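Local coordinates for protein homoserine O-acetyltransferase (Pseudomonas veronii, PDB 5EFZ) that hydrolyses ethyl acetate to ethanol and acetate, acting as a dimeric acetyl esterase in the bacterial breakdown of short-chain methyl ketones such as 2-butanone, at residues A61-T66 against S129-L134. Sequence-based numbering, arbitrary orientation.
Sequences AILVPT and SAQHTL
Leu63 on strand 61-65 faces Gln131 on helix 124-139, their CA atoms 8.9 Å apart, the nearest CA pair across the two segments. This is strand-to-helix packing in an alpha/beta-hydrolase fold: the strand lies inside the central sheet, between strands 92-96 and 146-150, and the helix covers one face of it. Leu63 points its CB toward the helix; CG lies anti to the backbone N (chi1 173°), and CD2 is the atom that makes the contact. Gln131, extended beyond CG, reaches from the helix to the strand, and the two side chains cross at about a right angle. Pro65 lies beside it more loosely, its CB 4.4 Å from Gln131 NE2. The contact is buried packing without any hydrogen bond between the segments. The amide of Gln131 nevertheless finds partners on the neighbouring helix 152-163: OE1 accepts from Trp160 NE1, while NE2 donates to Gln156 OE1. With both OE1 and NE2 engaged, the amide's orientation is set by the two bonds. Helix 152-163 follows the probable nucleophile Ser151, and the Pro65 side chain lies about 10 Å from that of the serine. The closest approach between the segments' side chains is Leu63 CD2 to Gln131 OE1, 3.7 Å.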
loop_
_atom_site.group_PDB
_atom_site.type_symbol
_atom_site.label_atom_id
_atom_site.label_comp_id
_atom_site.label_asym_id
_atom_site.label_seq_id
_atom_site.Cartn_x
_atom_site.Cartn_y
_atom_site.Cartn_z
ATOM N N ALA A 61 -10.815 -2.590 -36.376
ATOM C CA ALA A 61 -11.054 -1.626 -35.299
ATOM C C ALA A 61 -10.559 -2.153 -33.957
ATOM O O ALA A 61 -10.881 -3.279 -33.560
ATOM C CB ALA A 61 -12.539 -1.300 -35.221
ATOM N N ILE A 62 -9.789 -1.327 -33.249
ATOM C CA ILE A 62 -9.339 -1.644 -31.885
ATOM C C ILE A 62 -9.886 -0.557 -30.955
ATOM O O ILE A 62 -9.714 0.627 -31.222
ATOM C CB ILE A 62 -7.802 -1.693 -31.770
ATOM C CG1 ILE A 62 -7.223 -2.792 -32.673
ATOM C CG2 ILE A 62 -7.360 -1.890 -30.252
ATOM C CD1 ILE A 62 -5.704 -2.840 -32.687
ATOM N N LEU A 63 -10.561 -0.964 -29.887
ATOM C CA LEU A 63 -11.136 0.024 -28.953
ATOM C C LEU A 63 -10.228 0.121 -27.751
ATOM O O LEU A 63 -9.840 -0.897 -27.205
ATOM C CB LEU A 63 -12.527 -0.376 -28.507
ATOM C CG LEU A 63 -13.154 0.499 -27.404
ATOM C CD1 LEU A 63 -13.581 1.814 -28.000
ATOM C CD2 LEU A 63 -14.367 -0.228 -26.855
ATOM N N VAL A 64 -9.891 1.352 -27.355
ATOM C CA VAL A 64 -9.012 1.592 -26.218
ATOM C C VAL A 64 -9.750 2.509 -25.232
ATOM O O VAL A 64 -9.846 3.716 -25.469
ATOM C CB VAL A 64 -7.698 2.248 -26.660
ATOM C CG1 VAL A 64 -6.753 2.391 -25.458
ATOM C CG2 VAL A 64 -7.007 1.363 -27.758
ATOM N N PRO A 65 -10.306 1.937 -24.147
ATOM C CA PRO A 65 -10.894 2.773 -23.078
ATOM C C PRO A 65 -9.809 3.447 -22.262
ATOM O O PRO A 65 -8.657 3.051 -22.336
ATOM C CB PRO A 65 -11.662 1.769 -22.188
ATOM C CG PRO A 65 -11.758 0.487 -23.033
ATOM C CD PRO A 65 -10.473 0.498 -23.862
ATOM N N THR A 66 -10.160 4.482 -21.504
ATOM C CA THR A 66 -9.143 5.213 -20.735
ATOM C C THR A 66 -9.250 4.841 -19.256
ATOM O O THR A 66 -10.261 4.250 -18.805
ATOM C CB THR A 66 -9.302 6.753 -20.920
ATOM O OG1 THR A 66 -10.580 7.141 -20.424
ATOM C CG2 THR A 66 -9.248 7.151 -22.449
ATOM N N SER A 129 -21.890 0.506 -22.553
ATOM C CA SER A 129 -23.114 0.692 -23.341
ATOM C C SER A 129 -23.005 1.918 -24.260
ATOM O O SER A 129 -23.364 1.850 -25.447
ATOM C CB SER A 129 -24.335 0.806 -22.419
ATOM O OG SER A 129 -25.505 1.067 -23.186
ATOM N N ALA A 130 -22.494 3.027 -23.716
ATOM C CA ALA A 130 -22.267 4.225 -24.518
ATOM C C ALA A 130 -21.277 3.980 -25.662
ATOM O O ALA A 130 -21.512 4.417 -26.798
ATOM C CB ALA A 130 -21.766 5.387 -23.624
ATOM N N GLN A 131 -20.178 3.303 -25.364
ATOM C CA GLN A 131 -19.192 2.939 -26.402
ATOM C C GLN A 131 -19.787 2.056 -27.494
ATOM O O GLN A 131 -19.485 2.204 -28.695
ATOM C CB GLN A 131 -17.990 2.238 -25.764
ATOM C CG GLN A 131 -17.111 3.202 -24.925
ATOM C CD GLN A 131 -16.260 2.479 -23.901
ATOM O OE1 GLN A 131 -16.103 1.264 -23.959
ATOM N NE2 GLN A 131 -15.739 3.231 -22.916
ATOM N N HIS A 132 -20.593 1.095 -27.081
ATOM C CA HIS A 132 -21.237 0.225 -28.054
ATOM C C HIS A 132 -22.158 1.034 -28.975
ATOM O O HIS A 132 -22.222 0.782 -30.193
ATOM C CB HIS A 132 -22.003 -0.878 -27.340
ATOM C CG HIS A 132 -22.728 -1.803 -28.273
ATOM N ND1 HIS A 132 -24.062 -1.657 -28.571
ATOM C CD2 HIS A 132 -22.310 -2.896 -28.956
ATOM C CE1 HIS A 132 -24.436 -2.605 -29.414
ATOM N NE2 HIS A 132 -23.390 -3.370 -29.667
ATOM N N THR A 133 -22.870 2.007 -28.418
ATOM C CA THR A 133 -23.759 2.840 -29.242
ATOM C C THR A 133 -22.932 3.681 -30.206
ATOM O O THR A 133 -23.278 3.836 -31.373
ATOM C CB THR A 133 -24.649 3.768 -28.369
ATOM O OG1 THR A 133 -25.583 2.948 -27.663
ATOM C CG2 THR A 133 -25.419 4.776 -29.250
ATOM N N LEU A 134 -21.819 4.205 -29.698
ATOM C CA LEU A 134 -20.901 4.986 -30.512
ATOM C C LEU A 134 -20.410 4.168 -31.705
ATOM O O LEU A 134 -20.455 4.614 -32.856
ATOM C CB LEU A 134 -19.707 5.430 -29.657
ATOM C CG LEU A 134 -18.575 6.105 -30.439
ATOM C CD1 LEU A 134 -18.964 7.505 -30.873
ATOM C CD2 LEU A 134 -17.299 6.107 -29.580
#